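Local coordinates for cobalamin biosynthesis protein (Agrobacterium tumefaciens, PDB 3BY5), which probably takes part in cobalamin (vitamin B12) biosynthesis as a member of the CbiG C-terminal family, though its own activity remains uncharacterised, at residues A25-V30 with K61-S66; S97-A102 with D122-I127. One frame throughout, in Å; residues are numbered along the deposited sequence.

Interaction 1 of 2, residues A25-V30 with K61-S66; sequences AIIAAV and KGLSLS
Leu63 reaches from the end of helix 54-62 to helix 23-37, where its branches divide between Ile27 and Val30. Leu63 CD1 packs against the valine, 4.0 Å from Val30 CG2, and CB and CG1 of Val30 lie about as near. Leu63 CD2 turns to the isoleucine and sits 4.1 Å from Ile27 CG2. The branch point also takes part, with Leu63 CG 4.1 Å from Ile27 CG1. Ile27 and Leu63 run past each other in opposite directions. The Val30 end is the closely packed part, since Val30 is buried and also rests on Ile15 of strand 11-17. Leu44 of strand 43-46 backs Leu63.

The Gly62 end is looser and faces solvent. Ile27 CG1 stands beside the backbone N (chi1 -70°), and its CD1 extends toward the exposed glycine, 4.3 Å from Gly62 CA. No hydrogen bond links the two segments. Ser64 does not touch residues 25-30; Ser64 OG bonds to Leu63 O at 2.8 Å. Its positive phi takes the chain out of the helix. Leu65 N bonds back into the last turn, and Ser64 N bonds weakly to Lys61 O. This is a Schellman motif, which ends helix 54-62 and leads into strand 67-69, within a mixed alpha/beta fold.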
loop_
_atom_site.group_PDB
_atom_site.type_symbol
_atom_site.label_atom_id
_atom_site.label_comp_id
_atom_site.label_asym_id
_atom_site.label_seq_id
_atom_site.Cartn_x
_atom_site.Cartn_y
_atom_site.Cartn_z
ATOM N N ALA A 25 -3.539 6.699 18.748
ATOM C CA ALA A 25 -3.621 8.107 18.364
ATOM C C ALA A 25 -4.003 8.238 16.898
ATOM O O ALA A 25 -4.828 9.079 16.540
ATOM C CB ALA A 25 -2.310 8.815 18.631
ATOM N N ILE A 26 -3.396 7.396 16.063
ATOM C CA ILE A 26 -3.717 7.318 14.641
ATOM C C ILE A 26 -5.169 6.884 14.446
ATOM O O ILE A 26 -5.887 7.481 13.647
ATOM C CB ILE A 26 -2.803 6.310 13.891
ATOM C CG1 ILE A 26 -1.343 6.336 14.393
ATOM C CG2 ILE A 26 -2.927 6.471 12.381
ATOM C CD1 ILE A 26 -0.513 7.525 13.986
ATOM N N ILE A 27 -5.586 5.853 15.189
ATOM C CA ILE A 27 -6.948 5.300 15.111
ATOM C C ILE A 27 -7.993 6.354 15.468
ATOM O O ILE A 27 -8.962 6.543 14.731
ATOM C CB ILE A 27 -7.113 4.037 16.003
ATOM C CG1 ILE A 27 -6.337 2.857 15.416
ATOM C CG2 ILE A 27 -8.588 3.648 16.149
ATOM C CD1 ILE A 27 -6.183 1.682 16.360
ATOM N N ALA A 28 -7.765 7.048 16.583
ATOM C CA ALA A 28 -8.603 8.156 17.029
ATOM C C ALA A 28 -8.730 9.245 15.971
ATOM O O ALA A 28 -9.825 9.744 15.726
ATOM C CB ALA A 28 -8.044 8.744 18.310
ATOM N N ALA A 29 -7.603 9.589 15.349
ATOM C CA ALA A 29 -7.538 10.606 14.303
ATOM C C ALA A 29 -8.331 10.251 13.042
ATOM O O ALA A 29 -8.925 11.128 12.413
ATOM C CB ALA A 29 -6.091 10.885 13.946
ATOM N N VAL A 30 -8.324 8.972 12.672
ATOM C CA VAL A 30 -9.041 8.506 11.488
ATOM C C VAL A 30 -10.546 8.499 11.756
ATOM O O VAL A 30 -11.320 9.005 10.952
ATOM C CB VAL A 30 -8.524 7.119 11.001
ATOM C CG1 VAL A 30 -9.355 6.592 9.832
ATOM C CG2 VAL A 30 -7.067 7.206 10.583
ATOM N N LYS A 61 -3.967 -2.135 11.117
ATOM C CA LYS A 61 -4.396 -3.457 11.572
ATOM C C LYS A 61 -5.603 -3.328 12.490
ATOM O O LYS A 61 -6.550 -4.109 12.392
ATOM C CB LYS A 61 -3.245 -4.180 12.287
ATOM C CG LYS A 61 -3.515 -5.644 12.635
ATOM C CD LYS A 61 -2.225 -6.411 12.924
ATOM C CE LYS A 61 -1.770 -6.284 14.383
ATOM N NZ LYS A 61 -2.592 -7.097 15.331
ATOM N N GLY A 62 -5.561 -2.324 13.362
ATOM C CA GLY A 62 -6.654 -2.017 14.279
ATOM C C GLY A 62 -7.896 -1.526 13.567
ATOM O O GLY A 62 -9.009 -1.880 13.944
ATOM N N LEU A 63 -7.703 -0.721 12.525
ATOM C CA LEU A 63 -8.817 -0.241 11.709
ATOM C C LEU A 63 -9.250 -1.273 10.663
ATOM O O LEU A 63 -10.259 -1.082 9.985
ATOM C CB LEU A 63 -8.452 1.073 11.015
ATOM C CG LEU A 63 -8.263 2.346 11.841
ATOM C CD1 LEU A 63 -7.382 3.298 11.078
ATOM C CD2 LEU A 63 -9.580 3.011 12.187
ATOM N N SER A 64 -8.481 -2.359 10.556
ATOM C CA SER A 64 -8.642 -3.409 9.540
ATOM C C SER A 64 -8.652 -2.857 8.099
ATOM O O SER A 64 -9.447 -3.282 7.254
ATOM C CB SER A 64 -9.846 -4.310 9.842
ATOM O OG SER A 64 -11.062 -3.675 9.505
ATOM N N LEU A 65 -7.750 -1.905 7.850
ATOM C CA LEU A 65 -7.579 -1.270 6.548
ATOM C C LEU A 65 -6.194 -1.574 5.996
ATOM O O LEU A 65 -5.258 -1.838 6.754
ATOM C CB LEU A 65 -7.759 0.248 6.659
ATOM C CG LEU A 65 -9.099 0.780 7.168
ATOM C CD1 LEU A 65 -9.030 2.271 7.404
ATOM C CD2 LEU A 65 -10.226 0.436 6.210
ATOM N N SER A 66 -6.073 -1.546 4.669
ATOM C CA SER A 66 -4.785 -1.707 4.004
ATOM C C SER A 66 -4.027 -0.394 4.070
ATOM O O SER A 66 -4.636 0.667 4.180
ATOM C CB SER A 66 -4.969 -2.133 2.548
ATOM O OG SER A 66 -5.380 -3.482 2.457
#

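Interaction 2 of 2, residues S97-A102 with D122-I127; sequences SVSEAA and DVTVAI. With SO4 (sulfate ion), chain B.
Ser99, in the first turn of helix 98-107, faces Thr124 and Ala126 of strand 123-129. Its CB lies 4.2 Å from Ala126 CB and also rests against sulfate O2. Beyond it, OG stands beside the backbone N (chi1 -43°), which points it at the sulfate. Ser99 OG donates to sulfate O1 at 2.6 Å. Thr124 CG2 lies beside the hydroxyl. Thr124 OG1 bonds to sulfate O3 at 3.1 Å, so helix and strand hold the same anion. Ser97 OG adds a bond to sulfate O2 at 2.8 Å, and Ser99 N a long, weak one to O1.

The anion thus lies at the N-terminal end of the helix, where the helix dipole would be expected to favour it. Ser97 is the N-cap, and with Glu100 it forms a capping box. Ser97 N donates to Glu100 OE1 at 2.7 Å, on the anti side but tilted 30° out of the carboxylate plane. The return bond, from Glu100 N to Ser97 OG, is weak. His92 NE2 also bonds OE1, helping to fix the carboxylate. The sulfate is probably from the crystallisation liquor.

Further along the strand Ala126 packs its methyl group against the helix backbone and the aliphatic CG of Glu100. Ala126 CB is 3.8 Å from Ser99 O and 3.9 Å from Glu100 CG. The short helix and strand segments run 39° apart.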
loop_
_atom_site.group_PDB
_atom_site.type_symbol
_atom_site.label_atom_id
_atom_site.label_comp_id
_atom_site.label_asym_id
_atom_site.label_seq_id
_atom_site.Cartn_x
_atom_site.Cartn_y
_atom_site.Cartn_z
ATOM N N SER A 97 0.211 19.037 0.446
ATOM C CA SER A 97 1.037 18.566 1.539
ATOM C C SER A 97 1.392 17.099 1.317
ATOM O O SER A 97 0.810 16.426 0.462
ATOM C CB SER A 97 0.335 18.774 2.880
ATOM O OG SER A 97 -0.689 17.823 3.095
ATOM N N VAL A 98 2.353 16.618 2.094
ATOM C CA VAL A 98 2.859 15.256 1.979
ATOM C C VAL A 98 1.743 14.210 2.146
ATOM O O VAL A 98 1.654 13.265 1.354
ATOM C CB VAL A 98 4.012 15.019 2.982
ATOM C CG1 VAL A 98 4.743 13.756 2.663
ATOM C CG2 VAL A 98 4.992 16.177 2.943
ATOM N N SER A 99 0.882 14.410 3.146
ATOM C CA SER A 99 -0.273 13.540 3.389
ATOM C C SER A 99 -1.318 13.633 2.289
ATOM O O SER A 99 -1.966 12.634 1.970
ATOM C CB SER A 99 -0.945 13.877 4.716
ATOM O OG SER A 99 0.013 14.102 5.727
ATOM N N GLU A 100 -1.496 14.834 1.739
ATOM C CA GLU A 100 -2.450 15.068 0.661
ATOM C C GLU A 100 -1.998 14.346 -0.598
ATOM O O GLU A 100 -2.786 13.658 -1.238
ATOM C CB GLU A 100 -2.623 16.568 0.400
ATOM C CG GLU A 100 -3.480 17.288 1.436
ATOM C CD GLU A 100 -3.416 18.810 1.332
ATOM O OE1 GLU A 100 -2.499 19.332 0.667
ATOM O OE2 GLU A 100 -4.278 19.495 1.929
ATOM N N ALA A 101 -0.714 14.477 -0.916
ATOM C CA ALA A 101 -0.110 13.811 -2.068
ATOM C C ALA A 101 -0.068 12.285 -1.940
ATOM O O ALA A 101 -0.097 11.587 -2.950
ATOM C CB ALA A 101 1.281 14.368 -2.322
ATOM N N ALA A 102 0.004 11.782 -0.705
ATOM C CA ALA A 102 -0.040 10.336 -0.423
ATOM C C ALA A 102 -1.425 9.752 -0.632
ATOM O O ALA A 102 -1.561 8.690 -1.231
ATOM C CB ALA A 102 0.453 10.044 0.978
ATOM N N ASP A 122 -1.328 15.204 17.145
ATOM C CA ASP A 122 -0.322 15.486 16.114
ATOM C C ASP A 122 -0.271 14.386 15.043
ATOM O O ASP A 122 0.798 13.938 14.619
ATOM C CB ASP A 122 1.056 15.817 16.713
ATOM C CG ASP A 122 1.356 15.032 17.971
ATOM O OD1 ASP A 122 1.633 15.664 19.013
ATOM O OD2 ASP A 122 1.309 13.786 17.918
ATOM N N VAL A 123 -1.463 13.969 14.624
ATOM C CA VAL A 123 -1.648 13.086 13.484
ATOM C C VAL A 123 -2.436 13.862 12.431
ATOM O O VAL A 123 -3.542 14.332 12.695
ATOM C CB VAL A 123 -2.406 11.782 13.868
ATOM C CG1 VAL A 123 -2.535 10.856 12.670
ATOM C CG2 VAL A 123 -1.707 11.053 15.002
ATOM N N THR A 124 -1.845 14.007 11.248
ATOM C CA THR A 124 -2.490 14.674 10.119
ATOM C C THR A 124 -3.265 13.671 9.278
ATOM O O THR A 124 -2.774 12.586 8.983
ATOM C CB THR A 124 -1.466 15.402 9.236
ATOM O OG1 THR A 124 -0.596 16.178 10.068
ATOM C CG2 THR A 124 -2.153 16.328 8.242
ATOM N N VAL A 125 -4.489 14.039 8.914
ATOM C CA VAL A 125 -5.355 13.200 8.107
ATOM C C VAL A 125 -5.854 13.994 6.909
ATOM O O VAL A 125 -6.477 15.045 7.074
ATOM C CB VAL A 125 -6.571 12.694 8.914
ATOM C CG1 VAL A 125 -7.347 11.651 8.114
ATOM C CG2 VAL A 125 -6.137 12.117 10.267
ATOM N N ALA A 126 -5.560 13.489 5.710
ATOM C CA ALA A 126 -6.074 14.047 4.455
ATOM C C ALA A 126 -7.011 13.049 3.798
ATOM O O ALA A 126 -6.640 11.902 3.602
ATOM C CB ALA A 126 -4.937 14.371 3.517
ATOM N N ILE A 127 -8.219 13.476 3.451
ATOM C CA ILE A 127 -9.170 12.566 2.809
ATOM C C ILE A 127 -9.325 12.863 1.318
ATOM O O ILE A 127 -9.618 13.992 0.927
ATOM C CB ILE A 127 -10.553 12.524 3.539
ATOM C CG1 ILE A 127 -10.410 11.907 4.933
ATOM C CG2 ILE A 127 -11.578 11.692 2.768
ATOM C CD1 ILE A 127 -10.351 12.914 6.047
HETATM S S SO4 B . 1.343 16.963 6.308
HETATM O O1 SO4 B . 2.012 15.673 6.168
HETATM O O2 SO4 B . 0.029 16.917 5.680
HETATM O O3 SO4 B . 1.183 17.282 7.721
HETATM O O4 SO4 B . 2.148 17.998 5.667
#

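Overall arrangement
Interactions 1 and 2 are joined through strand 123-129. Helix 23-37, which carries residues 25-30, packs against one face of this strand, and helix 98-107 against the other. Val123 and Val125 meet the first helix, whereas Thr124 and Ala126 meet the second. The centres of the two contacts are about 14 Å apart, but their segments touch directly. Ala29 CB lies 3.8 Å from Val123 CG1, and Ile26 CD1 lies 3.9 Å from Val123 CG2. The sulfate belongs to interaction 2. Interaction 1 is a peripheral helix contact, and beside it Ser66 OG bonds to Ala71 N of the second subunit.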